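Local coordinates for protein beta-galactosidase (Marinomonas sp. ef1, PDB 6Y2K) that hydrolyses terminal beta-D-galactose residues from beta-galactosides as a cold-active GH42 glycosidase that assembles into a hexamer, at residues A[438-449]-A[582-593]. Residues are numbered along the deposited sequence; the frame is centred on the assembly and turned at random.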
loop_
_atom_site.group_PDB
_atom_site.type_symbol
_atom_site.label_atom_id
_atom_site.label_comp_id
_atom_site.label_asym_id
_atom_site.label_seq_id
_atom_site.Cartn_x
_atom_site.Cartn_y
_atom_site.Cartn_z
ATOM N N TRP A 438 0.901 13.390 -26.841
ATOM C CA TRP A 438 0.857 14.800 -26.441
ATOM C C TRP A 438 -0.304 15.530 -27.130
ATOM O O TRP A 438 -1.056 16.241 -26.462
ATOM C CB TRP A 438 2.201 15.482 -26.728
ATOM C CG TRP A 438 2.230 16.968 -26.455
ATOM C CD1 TRP A 438 2.482 17.944 -27.359
ATOM C CD2 TRP A 438 1.998 17.629 -25.199
ATOM N NE1 TRP A 438 2.423 19.179 -26.762
ATOM C CE2 TRP A 438 2.127 19.020 -25.435
ATOM C CE3 TRP A 438 1.687 17.188 -23.906
ATOM C CZ2 TRP A 438 1.969 19.983 -24.415
ATOM C CZ3 TRP A 438 1.522 18.141 -22.889
ATOM C CH2 TRP A 438 1.651 19.526 -23.158
ATOM N N CYS A 439 -0.465 15.318 -28.443
ATOM C CA CYS A 439 -1.593 15.898 -29.192
ATOM C C CYS A 439 -2.934 15.441 -28.602
ATOM O O CYS A 439 -3.836 16.258 -28.360
ATOM C CB CYS A 439 -1.527 15.541 -30.683
ATOM S SG CYS A 439 -0.191 16.306 -31.636
ATOM N N TYR A 440 -3.029 14.143 -28.320
ATOM C CA TYR A 440 -4.238 13.545 -27.756
ATOM C C TYR A 440 -4.563 14.113 -26.374
ATOM O O TYR A 440 -5.716 14.387 -26.090
ATOM C CB TYR A 440 -4.090 12.021 -27.658
ATOM C CG TYR A 440 -5.370 11.286 -27.357
ATOM C CD1 TYR A 440 -5.766 11.036 -26.041
ATOM C CD2 TYR A 440 -6.186 10.819 -28.385
ATOM C CE1 TYR A 440 -6.939 10.349 -25.766
ATOM C CE2 TYR A 440 -7.354 10.120 -28.114
ATOM C CZ TYR A 440 -7.729 9.897 -26.805
ATOM O OH TYR A 440 -8.880 9.197 -26.538
ATOM N N ARG A 441 -3.547 14.289 -25.530
ATOM C CA ARG A 441 -3.759 14.841 -24.177
ATOM C C ARG A 441 -4.076 16.352 -24.179
ATOM O O ARG A 441 -4.833 16.822 -23.317
ATOM C CB ARG A 441 -2.573 14.522 -23.264
ATOM C CG ARG A 441 -2.355 13.033 -23.024
ATOM C CD ARG A 441 -3.534 12.367 -22.333
ATOM N NE ARG A 441 -3.389 10.912 -22.238
ATOM C CZ ARG A 441 -4.338 10.083 -21.800
ATOM N NH1 ARG A 441 -5.519 10.541 -21.389
ATOM N NH2 ARG A 441 -4.111 8.776 -21.756
ATOM N N MET A 442 -3.530 17.093 -25.141
ATOM C CA MET A 442 -3.942 18.498 -25.335
ATOM C C MET A 442 -5.410 18.540 -25.786
ATOM O O MET A 442 -6.190 19.354 -25.296
ATOM C CB MET A 442 -3.045 19.234 -26.338
ATOM C CG MET A 442 -1.617 19.465 -25.846
ATOM S SD MET A 442 -0.794 20.835 -26.684
ATOM C CE MET A 442 -1.415 22.222 -25.740
ATOM N N TYR A 443 -5.774 17.622 -26.685
ATOM C CA TYR A 443 -7.141 17.505 -27.184
ATOM C C TYR A 443 -8.129 17.124 -26.071
ATOM O O TYR A 443 -9.214 17.704 -25.980
ATOM C CB TYR A 443 -7.191 16.496 -28.339
ATOM C CG TYR A 443 -8.555 16.309 -28.970
ATOM C CD1 TYR A 443 -9.017 17.179 -29.966
ATOM C CD2 TYR A 443 -9.370 15.252 -28.591
ATOM C CE1 TYR A 443 -10.259 16.990 -30.562
ATOM C CE2 TYR A 443 -10.613 15.058 -29.170
ATOM C CZ TYR A 443 -11.055 15.928 -30.151
ATOM O OH TYR A 443 -12.292 15.717 -30.704
ATOM N N GLU A 444 -7.749 16.156 -25.235
ATOM C CA GLU A 444 -8.561 15.747 -24.083
ATOM C C GLU A 444 -8.889 16.920 -23.158
ATOM O O GLU A 444 -10.030 17.057 -22.718
ATOM C CB GLU A 444 -7.857 14.642 -23.289
ATOM C CG GLU A 444 -8.564 14.214 -22.012
ATOM C CD GLU A 444 -7.823 13.114 -21.270
ATOM O OE1 GLU A 444 -8.473 12.143 -20.832
ATOM O OE2 GLU A 444 -6.589 13.227 -21.123
ATOM N N ALA A 445 -7.885 17.746 -22.867
ATOM C CA ALA A 445 -8.075 18.955 -22.056
ATOM C C ALA A 445 -9.088 19.932 -22.683
ATOM O O ALA A 445 -9.958 20.461 -21.985
ATOM C CB ALA A 445 -6.739 19.648 -21.821
ATOM N N MET A 446 -8.981 20.150 -23.994
ATOM C CA MET A 446 -9.955 20.973 -24.739
ATOM C C MET A 446 -11.363 20.413 -24.599
ATOM O O MET A 446 -12.327 21.159 -24.353
ATOM C CB MET A 446 -9.616 21.029 -26.231
ATOM C CG MET A 446 -8.348 21.787 -26.589
ATOM S SD MET A 446 -8.005 21.599 -28.352
ATOM C CE MET A 446 -6.569 22.645 -28.473
ATOM N N ARG A 447 -11.473 19.095 -24.748
ATOM C CA ARG A 447 -12.760 18.408 -24.687
ATOM C C ARG A 447 -13.380 18.398 -23.291
ATOM O O ARG A 447 -14.609 18.510 -23.160
ATOM C CB ARG A 447 -12.618 16.983 -25.211
ATOM C CG ARG A 447 -12.332 16.915 -26.708
ATOM C CD ARG A 447 -13.608 16.656 -27.485
ATOM N NE ARG A 447 -14.087 15.297 -27.237
ATOM C CZ ARG A 447 -15.304 14.844 -27.516
ATOM N NH1 ARG A 447 -16.226 15.638 -28.068
ATOM N NH2 ARG A 447 -15.607 13.580 -27.235
ATOM N N GLU A 448 -12.541 18.270 -22.256
ATOM C CA GLU A 448 -12.999 18.388 -20.857
ATOM C C GLU A 448 -13.506 19.804 -20.518
ATOM O O GLU A 448 -14.225 19.984 -19.536
ATOM C CB GLU A 448 -11.885 17.981 -19.881
ATOM C CG GLU A 448 -11.630 16.482 -19.850
ATOM C CD GLU A 448 -10.422 16.081 -18.998
ATOM O OE1 GLU A 448 -9.506 16.902 -18.813
ATOM O OE2 GLU A 448 -10.383 14.926 -18.520
ATOM N N LEU A 449 -13.102 20.791 -21.320
ATOM C CA LEU A 449 -13.604 22.169 -21.232
ATOM C C LEU A 449 -14.809 22.443 -22.133
ATOM O O LEU A 449 -15.240 23.593 -22.255
ATOM C CB LEU A 449 -12.478 23.152 -21.553
ATOM C CG LEU A 449 -11.335 23.201 -20.544
ATOM C CD1 LEU A 449 -10.215 24.087 -21.072
ATOM C CD2 LEU A 449 -11.813 23.698 -19.185
ATOM N N CYS A 582 5.866 19.845 -20.995
ATOM C CA CYS A 582 4.620 19.072 -21.077
ATOM C C CYS A 582 3.893 19.088 -19.725
ATOM O O CYS A 582 4.003 18.175 -18.897
ATOM C CB CYS A 582 4.853 17.651 -21.599
ATOM S SG CYS A 582 5.495 17.628 -23.296
ATOM N N ILE A 583 3.170 20.181 -19.523
ATOM C CA ILE A 583 2.395 20.410 -18.307
ATOM C C ILE A 583 1.264 19.394 -18.176
ATOM O O ILE A 583 0.785 18.841 -19.179
ATOM C CB ILE A 583 1.863 21.860 -18.235
ATOM C CG1 ILE A 583 1.012 22.220 -19.469
ATOM C CG2 ILE A 583 3.032 22.825 -18.066
ATOM C CD1 ILE A 583 0.379 23.594 -19.438
ATOM N N ASP A 584 0.862 19.133 -16.935
ATOM C CA ASP A 584 -0.168 18.127 -16.637
ATOM C C ASP A 584 -1.580 18.547 -17.074
ATOM O O ASP A 584 -1.808 19.694 -17.499
ATOM C CB ASP A 584 -0.117 17.699 -15.148
ATOM C CG ASP A 584 -0.554 18.799 -14.167
ATOM O OD1 ASP A 584 -1.299 19.739 -14.538
ATOM O OD2 ASP A 584 -0.151 18.706 -12.984
ATOM N N ASN A 585 -2.521 17.612 -16.977
ATOM C CA ASN A 585 -3.910 17.850 -17.403
ATOM C C ASN A 585 -4.562 19.078 -16.734
ATOM O O ASN A 585 -5.269 19.852 -17.394
ATOM C CB ASN A 585 -4.750 16.581 -17.157
ATOM C CG ASN A 585 -6.239 16.796 -17.385
ATOM O OD1 ASN A 585 -6.991 17.017 -16.434
ATOM N ND2 ASN A 585 -6.667 16.736 -18.633
ATOM N N THR A 586 -4.328 19.241 -15.436
ATOM C CA THR A 586 -4.847 20.381 -14.683
ATOM C C THR A 586 -4.374 21.703 -15.277
ATOM O O THR A 586 -5.182 22.596 -15.537
ATOM C CB THR A 586 -4.469 20.291 -13.185
ATOM O OG1 THR A 586 -5.196 19.207 -12.599
ATOM C CG2 THR A 586 -4.813 21.577 -12.427
ATOM N N LEU A 587 -3.068 21.810 -15.492
ATOM C CA LEU A 587 -2.473 23.021 -16.034
ATOM C C LEU A 587 -2.846 23.237 -17.503
ATOM O O LEU A 587 -3.006 24.374 -17.927
ATOM C CB LEU A 587 -0.956 22.988 -15.859
ATOM C CG LEU A 587 -0.466 23.124 -14.414
ATOM C CD1 LEU A 587 1.005 22.796 -14.318
ATOM C CD2 LEU A 587 -0.722 24.527 -13.886
ATOM N N LEU A 588 -2.985 22.157 -18.273
ATOM C CA LEU A 588 -3.482 22.257 -19.652
ATOM C C LEU A 588 -4.855 22.923 -19.677
ATOM O O LEU A 588 -5.084 23.849 -20.460
ATOM C CB LEU A 588 -3.549 20.887 -20.334
ATOM C CG LEU A 588 -2.233 20.290 -20.850
ATOM C CD1 LEU A 588 -2.455 18.848 -21.290
ATOM C CD2 LEU A 588 -1.622 21.093 -21.988
ATOM N N LYS A 589 -5.757 22.463 -18.810
ATOM C CA LYS A 589 -7.091 23.058 -18.718
ATOM C C LYS A 589 -7.060 24.507 -18.227
ATOM O O LYS A 589 -7.738 25.363 -18.810
ATOM C CB LYS A 589 -8.018 22.196 -17.873
ATOM C CG LYS A 589 -8.456 20.935 -18.604
ATOM C CD LYS A 589 -9.445 20.110 -17.803
ATOM C CE LYS A 589 -8.810 19.569 -16.536
ATOM N NZ LYS A 589 -9.415 18.279 -16.122
ATOM N N ALA A 590 -6.258 24.789 -17.194
ATOM C CA ALA A 590 -6.106 26.165 -16.699
ATOM C C ALA A 590 -5.660 27.105 -17.822
ATOM O O ALA A 590 -6.242 28.181 -18.002
ATOM C CB ALA A 590 -5.129 26.237 -15.532
ATOM N N SER A 591 -4.648 26.673 -18.576
ATOM C CA SER A 591 -4.056 27.477 -19.652
ATOM C C SER A 591 -5.036 27.647 -20.819
ATOM O O SER A 591 -5.200 28.754 -21.329
ATOM C CB SER A 591 -2.731 26.854 -20.134
ATOM O OG SER A 591 -1.799 26.688 -19.064
ATOM N N LEU A 592 -5.699 26.558 -21.221
ATOM C CA LEU A 592 -6.671 26.613 -22.320
ATOM C C LEU A 592 -7.899 27.467 -21.979
ATOM O O LEU A 592 -8.438 28.144 -22.861
ATOM C CB LEU A 592 -7.076 25.204 -22.775
ATOM C CG LEU A 592 -5.945 24.453 -23.503
ATOM C CD1 LEU A 592 -6.213 22.959 -23.564
ATOM C CD2 LEU A 592 -5.704 25.006 -24.901
ATOM N N ALA A 593 -8.314 27.460 -20.709
ATOM C CA ALA A 593 -9.391 28.324 -20.235
ATOM C C ALA A 593 -9.013 29.812 -20.343
ATOM O O ALA A 593 -9.814 30.620 -20.816
ATOM C CB ALA A 593 -9.785 27.968 -18.806
HETATM O O HOH W 1 -5.111 15.651 -20.903
#
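Glu-448 OE1 is gripped by two donors of helix 585-598, Asn-585 ND2 at 2.8 Å and Lys-589 NZ at 3.0 Å, which reach it from opposite faces of the carboxylate plane. The amide N-H arrives on the syn side, nearly straight at 166°, with the amide and carboxylate planes 80° apart; the ammonium comes from well above the plane and adds a salt bridge. A bend at chi3 curls the lysine back so that NZ also donates to Asn-585 OD1, closing a three-residue polar cluster. A methionine in place of Lys-589 would probably leave OE1 of Glu-448 without the ammonium and OD1 of Asn-585 without this donor, setting the amide freer to turn. Asn-585 ND2 further donates to a water that in turn donates to Arg-441 O and Glu-444 OE2, the latter salt-bridged to Arg-441, whose guanidinium also pairs with Glu-282.

Beside this polar cluster the axes of helix segments 438-448 and 585-593 approach to 8.9 Å and cross at -60°. Ala-445 is a knob in the hole formed by Asn-585, Leu-588, Lys-589 and Leu-592, its CB 3.7 Å from Leu-588 CB. Leu-592 CD1 reaches on to Met-446 CG, while Leu-449 CD1 lies against Leu-592 CB. At the other end, the indole of Trp-438 swings out opposite the backbone nitrogen, which brings it between Met-442 CG on one face and Cys-582 on the other; the cysteine SG sits 3.9 Å from the six-membered ring centroid, a sulfur-aromatic contact. Leu-588 CD2 meets both Trp-438 CH2 and Met-442 CE.

Within the trimerisation domain, the contact thus joins two helices and strand 581-583 through an apolar seam, with one ionic pair and the Asn-585 amide, both on Glu-448 OE1, tying the helices together on one flank.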